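Local coordinates for protein Mono(ADP-ribosyl)transferase SpvB (Salmonella typhimurium, PDB 2GWL) that probably transfers ADP-ribose, through this C-terminal domain, from NAD(+) to an arginine of host actin and so blocks its polymerisation into filaments, at residues V77-L82 with I122-L127; I102-A107 with N153-I158. One frame throughout, in Å; residues are numbered along the deposited sequence.

Contact 1: V77-L82 with I122-L127. With NAI (1,4-dihydronicotinamide adenine dinucleotide), chain B.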
# COMPACT_ATOMS: atom_id res chain seq x y z
N VAL A 77 8.04 5.57 11.55
CA VAL A 77 8.54 5.23 10.26
C VAL A 77 8.02 3.85 9.90
O VAL A 77 7.85 3.01 10.77
CB VAL A 77 10.14 5.24 10.27
CG1 VAL A 77 10.66 4.13 11.12
CG2 VAL A 77 10.67 5.08 8.88
N VAL A 78 7.81 3.61 8.62
CA VAL A 78 7.43 2.28 8.12
C VAL A 78 8.15 2.07 6.85
O VAL A 78 8.72 3.02 6.26
CB VAL A 78 5.89 2.18 7.87
CG1 VAL A 78 5.20 2.22 9.16
CG2 VAL A 78 5.43 3.28 6.96
N TYR A 79 8.10 0.85 6.38
CA TYR A 79 8.86 0.43 5.18
C TYR A 79 7.99 -0.23 4.16
O TYR A 79 6.99 -0.90 4.50
CB TYR A 79 10.03 -0.53 5.54
CG TYR A 79 10.73 -0.07 6.75
CD1 TYR A 79 11.65 0.99 6.69
CD2 TYR A 79 10.48 -0.66 7.98
CE1 TYR A 79 12.30 1.45 7.85
CE2 TYR A 79 11.11 -0.21 9.14
CZ TYR A 79 12.04 0.84 9.04
OH TYR A 79 12.65 1.28 10.17
N ARG A 80 8.38 -0.04 2.91
CA ARG A 80 7.70 -0.65 1.76
C ARG A 80 8.67 -0.93 0.62
O ARG A 80 9.43 -0.06 0.21
CB ARG A 80 6.59 0.32 1.35
CG ARG A 80 5.70 -0.10 0.21
CD ARG A 80 4.51 0.89 0.19
NE ARG A 80 3.72 0.85 -1.06
CZ ARG A 80 2.98 -0.17 -1.51
NH1 ARG A 80 2.88 -1.31 -0.85
NH2 ARG A 80 2.32 -0.03 -2.67
N GLY A 81 8.67 -2.14 0.12
CA GLY A 81 9.55 -2.57 -0.98
C GLY A 81 8.69 -2.46 -2.22
O GLY A 81 7.48 -2.88 -2.21
N LEU A 82 9.25 -1.92 -3.29
CA LEU A 82 8.50 -1.78 -4.57
C LEU A 82 9.40 -2.27 -5.68
O LEU A 82 10.64 -2.11 -5.64
CB LEU A 82 8.08 -0.32 -4.91
CG LEU A 82 7.11 0.53 -4.06
CD1 LEU A 82 6.89 1.91 -4.68
CD2 LEU A 82 5.76 -0.14 -3.82
N ILE A 122 13.50 0.34 -2.04
CA ILE A 122 13.08 0.36 -0.64
C ILE A 122 12.64 1.73 -0.27
O ILE A 122 13.39 2.72 -0.39
CB ILE A 122 14.16 -0.09 0.40
CG1 ILE A 122 14.79 -1.45 0.11
CG2 ILE A 122 13.58 -0.02 1.79
CD1 ILE A 122 13.81 -2.49 -0.27
N LEU A 123 11.38 1.83 0.19
CA LEU A 123 10.81 3.08 0.70
C LEU A 123 10.95 3.14 2.19
O LEU A 123 10.58 2.19 2.90
CB LEU A 123 9.30 3.22 0.32
CG LEU A 123 9.00 3.02 -1.16
CD1 LEU A 123 7.49 3.27 -1.34
CD2 LEU A 123 9.76 4.00 -2.05
N ASN A 124 11.51 4.24 2.65
CA ASN A 124 11.72 4.56 4.04
C ASN A 124 10.81 5.72 4.28
O ASN A 124 11.04 6.85 3.79
CB ASN A 124 13.20 4.90 4.27
CG ASN A 124 13.52 5.26 5.67
OD1 ASN A 124 13.16 4.54 6.60
ND2 ASN A 124 14.31 6.33 5.85
N ILE A 125 9.67 5.41 4.93
CA ILE A 125 8.52 6.36 4.98
C ILE A 125 8.34 6.89 6.38
O ILE A 125 7.89 6.19 7.28
CB ILE A 125 7.20 5.68 4.53
CG1 ILE A 125 7.40 5.03 3.19
CG2 ILE A 125 6.11 6.76 4.50
CD1 ILE A 125 6.31 4.17 2.65
N TYR A 126 8.69 8.17 6.58
CA TYR A 126 8.47 8.83 7.83
C TYR A 126 7.04 9.30 7.98
O TYR A 126 6.39 9.73 7.03
CB TYR A 126 9.40 10.01 7.96
CG TYR A 126 10.81 9.54 8.01
CD1 TYR A 126 11.32 8.93 9.15
CD2 TYR A 126 11.62 9.65 6.89
CE1 TYR A 126 12.63 8.47 9.20
CE2 TYR A 126 12.95 9.21 6.93
CZ TYR A 126 13.44 8.62 8.11
OH TYR A 126 14.73 8.11 8.18
N LEU A 127 6.57 9.22 9.21
CA LEU A 127 5.13 9.50 9.51
C LEU A 127 5.10 10.58 10.57
O LEU A 127 5.98 10.60 11.45
CB LEU A 127 4.43 8.23 10.04
CG LEU A 127 4.45 7.00 9.18
CD1 LEU A 127 3.82 5.82 9.93
CD2 LEU A 127 3.81 7.33 7.86
PA NAI B . 0.53 -3.27 -4.12
O1A NAI B . 0.34 -2.27 -3.05
O2A NAI B . -0.70 -3.48 -4.93
O5B NAI B . 1.91 -2.99 -4.91
C5B NAI B . 1.83 -2.71 -6.26
C4B NAI B . 3.05 -3.12 -7.05
O4B NAI B . 2.47 -2.66 -8.25
C3B NAI B . 4.41 -2.41 -6.89
O3B NAI B . 5.51 -3.24 -6.50
C2B NAI B . 4.64 -1.80 -8.28
O2B NAI B . 5.50 -2.61 -9.06
C1B NAI B . 3.27 -1.78 -8.97
N9A NAI B . 2.65 -0.45 -9.04
C8A NAI B . 1.90 -0.04 -10.11
N7A NAI B . 1.51 1.24 -9.92
C5A NAI B . 2.00 1.60 -8.71
C6A NAI B . 1.87 2.79 -8.05
N6A NAI B . 1.29 3.78 -8.75
N1A NAI B . 2.46 2.92 -6.82
C2A NAI B . 3.18 1.90 -6.24
N3A NAI B . 3.31 0.71 -6.90
C4A NAI B . 2.73 0.57 -8.13
O3 NAI B . 0.94 -4.67 -3.43
PN NAI B . 1.82 -4.83 -2.10
O1N NAI B . 1.88 -3.63 -1.20
O2N NAI B . 3.08 -5.42 -2.60
O5D NAI B . 1.04 -5.93 -1.22
C5D NAI B . 1.09 -7.30 -1.57
C4D NAI B . 1.11 -8.11 -0.27
O4D NAI B . 2.22 -7.74 0.53
C3D NAI B . -0.15 -7.86 0.56
O3D NAI B . -0.70 -9.11 0.91
C2D NAI B . 0.36 -7.14 1.78
O2D NAI B . -0.37 -7.65 2.86
C1D NAI B . 1.85 -7.51 1.86
N1N NAI B . 2.74 -6.46 2.39
C2N NAI B . 3.36 -5.61 1.50
C3N NAI B . 4.19 -4.59 1.96
C7N NAI B . 5.21 -3.97 1.01
O7N NAI B . 6.42 -3.58 1.58
N7N NAI B . 5.03 -3.82 -0.32
C4N NAI B . 4.36 -4.47 3.35
C5N NAI B . 3.72 -5.33 4.25
C6N NAI B . 2.92 -6.34 3.76

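Contact 2: I102-A107 with N153-I158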
# COMPACT_ATOMS: atom_id res chain seq x y z
N ILE A 102 5.76 15.54 -4.94
CA ILE A 102 4.65 15.10 -4.12
C ILE A 102 3.75 14.12 -4.89
O ILE A 102 3.26 14.43 -5.94
CB ILE A 102 3.80 16.27 -3.61
CG1 ILE A 102 4.72 17.23 -2.82
CG2 ILE A 102 2.62 15.76 -2.74
CD1 ILE A 102 4.44 18.54 -3.03
N ILE A 103 3.59 12.94 -4.33
CA ILE A 103 2.91 11.84 -4.98
C ILE A 103 1.64 11.49 -4.14
O ILE A 103 1.68 11.47 -2.93
CB ILE A 103 3.83 10.65 -5.03
CG1 ILE A 103 4.93 10.93 -6.05
CG2 ILE A 103 3.08 9.33 -5.31
CD1 ILE A 103 6.00 10.00 -5.89
N ILE A 104 0.55 11.21 -4.84
CA ILE A 104 -0.71 10.77 -4.21
C ILE A 104 -0.86 9.28 -4.57
O ILE A 104 -1.00 8.95 -5.72
CB ILE A 104 -1.88 11.60 -4.69
CG1 ILE A 104 -1.65 13.05 -4.27
CG2 ILE A 104 -3.20 11.08 -4.11
CD1 ILE A 104 -2.75 13.92 -4.27
N ASP A 105 -0.78 8.41 -3.60
CA ASP A 105 -1.01 7.03 -3.90
C ASP A 105 -2.52 6.75 -3.85
O ASP A 105 -3.13 6.90 -2.78
CB ASP A 105 -0.33 6.12 -2.95
CG ASP A 105 -0.36 4.66 -3.45
OD1 ASP A 105 -1.38 4.13 -4.11
OD2 ASP A 105 0.66 4.03 -3.29
N LYS A 106 -3.06 6.32 -4.95
CA LYS A 106 -4.49 6.18 -5.06
C LYS A 106 -5.05 4.91 -4.44
O LYS A 106 -6.26 4.85 -4.18
CB LYS A 106 -4.87 6.28 -6.52
CG LYS A 106 -4.45 7.59 -7.18
CD LYS A 106 -4.86 7.57 -8.64
CE LYS A 106 -4.87 8.98 -9.34
NZ LYS A 106 -5.90 8.90 -10.48
N ALA A 107 -4.22 3.88 -4.27
CA ALA A 107 -4.70 2.60 -3.75
C ALA A 107 -4.60 2.65 -2.25
O ALA A 107 -4.10 3.63 -1.72
CB ALA A 107 -3.85 1.50 -4.32
N ASN A 153 -5.29 7.42 -1.19
CA ASN A 153 -4.92 8.82 -1.39
C ASN A 153 -3.90 9.39 -0.43
O ASN A 153 -3.85 10.60 -0.21
CB ASN A 153 -6.13 9.76 -1.49
CG ASN A 153 -7.09 9.34 -2.57
OD1 ASN A 153 -6.69 8.98 -3.68
ND2 ASN A 153 -8.37 9.35 -2.25
N THR A 154 -3.03 8.53 0.06
CA THR A 154 -1.91 8.97 0.90
C THR A 154 -0.99 9.86 0.07
O THR A 154 -0.70 9.53 -1.08
CB THR A 154 -1.12 7.80 1.41
OG1 THR A 154 -1.99 6.89 2.10
CG2 THR A 154 -0.03 8.27 2.34
N LYS A 155 -0.60 11.01 0.64
CA LYS A 155 0.22 11.97 -0.04
C LYS A 155 1.63 11.84 0.54
O LYS A 155 1.80 11.87 1.75
CB LYS A 155 -0.27 13.37 0.19
CG LYS A 155 -1.64 13.63 -0.38
CD LYS A 155 -2.19 15.02 -0.06
CE LYS A 155 -2.00 16.05 -1.20
NZ LYS A 155 -2.59 17.40 -0.86
N LEU A 156 2.60 11.68 -0.35
CA LEU A 156 3.99 11.32 0.05
C LEU A 156 4.92 12.37 -0.53
O LEU A 156 4.80 12.75 -1.72
CB LEU A 156 4.36 9.97 -0.47
CG LEU A 156 3.41 8.83 -0.06
CD1 LEU A 156 3.47 7.70 -1.05
CD2 LEU A 156 3.84 8.39 1.30
N LYS A 157 5.79 12.89 0.30
CA LYS A 157 6.85 13.82 -0.20
C LYS A 157 8.15 13.04 -0.42
O LYS A 157 8.54 12.28 0.45
CB LYS A 157 7.13 14.95 0.76
CG LYS A 157 8.15 15.90 0.14
CD LYS A 157 8.36 17.12 0.94
CE LYS A 157 9.61 17.09 1.79
NZ LYS A 157 9.88 18.43 2.45
N ILE A 158 8.80 13.23 -1.58
CA ILE A 158 10.07 12.56 -1.85
C ILE A 158 11.17 13.45 -1.28
O ILE A 158 11.38 14.60 -1.72
CB ILE A 158 10.35 12.35 -3.35
CG1 ILE A 158 9.24 11.61 -4.10
CG2 ILE A 158 11.72 11.66 -3.55
CD1 ILE A 158 8.85 10.34 -3.49
O HOH W 1 -7.96 6.77 -4.69
O HOH W 2 -2.67 5.49 -0.16

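Contact 1: V77-L82 with I122-L127
The NAD-binding edge of the ADP-ribosyltransferase fold is built here: strand 77-82 carries Arg-80, the predicted active-site arginine of the R-S-E group, and pairs antiparallel with strand 121-126 while its Arg-80–Gly-81 portion grips the dinucleotide. Two hydrogen-bonded pairs, Val-78 with Ile-125 and Arg-80 with Leu-123, hold the strands, the shortest bond running from Leu-123 N to Arg-80 O (2.7 Å). The side chain of Arg-80 leaves its backbone with CG anti to N (chi1 -178°) and stays extended to NE, which carries the guanidinium past Leu-123 CD1 to the diphosphate. There NH1 donates to NAI O1N at 2.6 Å, near the guanidinium plane, and NH2 donates to NAI O1A at 3.0 Å, so that one cation spans both phosphates. NH1 is also hydrogen-bonded to Ser-110 O. Leu-82 CD2 lies over one face of this group, offset toward its rim. Gly-81 binds the carboxamide through its backbone: its N donates to NAI O7N (3.0 Å) and its O accepts from NAI N7N (3.2 Å), a two-point clasp that fixes the rotation of the amide. On the same face as Arg-80, Leu-82 CD1 meets Leu-123 CD1 at 3.7 Å. On the face of Val-77 and Tyr-79, the Asn-124 amide runs beside the Tyr-79 ring, the planes 9° apart, with OD1 at the ring edge 3.4 Å from Tyr-79 CE1. Asn-124 ND2 is hydrogen-bonded to Asn-194 OD1 and, more weakly, to Tyr-126 OH. Within the five-stranded sheet, strand 77-82 is outermost and strand 191-197 flanks 121-126 on its other side; strands 109-111 and 148-150 pack through Met-109, Thr-111 and Met-148 against the face bearing Val-78 and Arg-80.

Contact 2: I102-A107 with N153-I158
With CG1 of both Ile-103 and Ile-158 set anti to its own carbonyl carbon (chi1 -71° and -55°), the two side chains slant across one another and join through their CD1 methyls, 3.7 Å apart. This antiparallel pairing of strand 102-105 with strand 154-163 forms the other edge of the five-stranded sheet of the ADP-ribosyltransferase core. Ile-103 and Leu-156 make its regular hydrogen-bonded pair: Ile-103 N donates to Leu-156 O, and Leu-156 N returns to Ile-103 O at 2.7 Å. Tyr-96 of helix 90-96 touches both of these side chains, while Val-197 and Met-109 also pack on Leu-156. The opposite face is solvent-facing. There Ile-104 and Lys-155 lie alongside each other, pointing the same way, and Ile-104 CD1 touches the aliphatic part of the lysine at Lys-155 CE (3.8 Å); the bend of the lysine at chi3 (98°) lets CE, as well as CG, rest near that methyl. Further along, Asp-105 N donates to Thr-154 O at 2.8 Å, and the bond from Asn-153 N to Asp-105 O is weak. Asp-105 turns its carboxylate away from the partner strand, and OD1 accepts from Ala-107 N two residues on, at 2.9 Å and on the anti side, closing an Asx turn near Arg-80 and the bound dinucleotide. One water bridges the two segments, donating to Lys-106 O at 2.6 Å and to Asn-153 OD1 at 2.7 Å.

How the contacts relate
Contacts 1 and 2 form the two outer pairings of one mixed sheet, with strand 191-197 between their inner strands 121-126 and 154-163. They meet where Ile-125 CG2 packs on Leu-156 CD2 at 4.2 Å, and Met-109 of strand 109-111 touches side chains of both. Contact 1 is buried and gives the guanidinium of Arg-80 and the backbone of Gly-81 to the dinucleotide; contact 2 is half exposed, with isoleucine and leucine on its inner face beside the polar Asp-105 and Thr-154, a lysine-bearing outer face and a water bridge between Lys-106 and Asn-153. They approach again at the ligand: the Asp-105 side chain lies about 4 Å, between nearest atoms, from that of Arg-80 and from the dinucleotide.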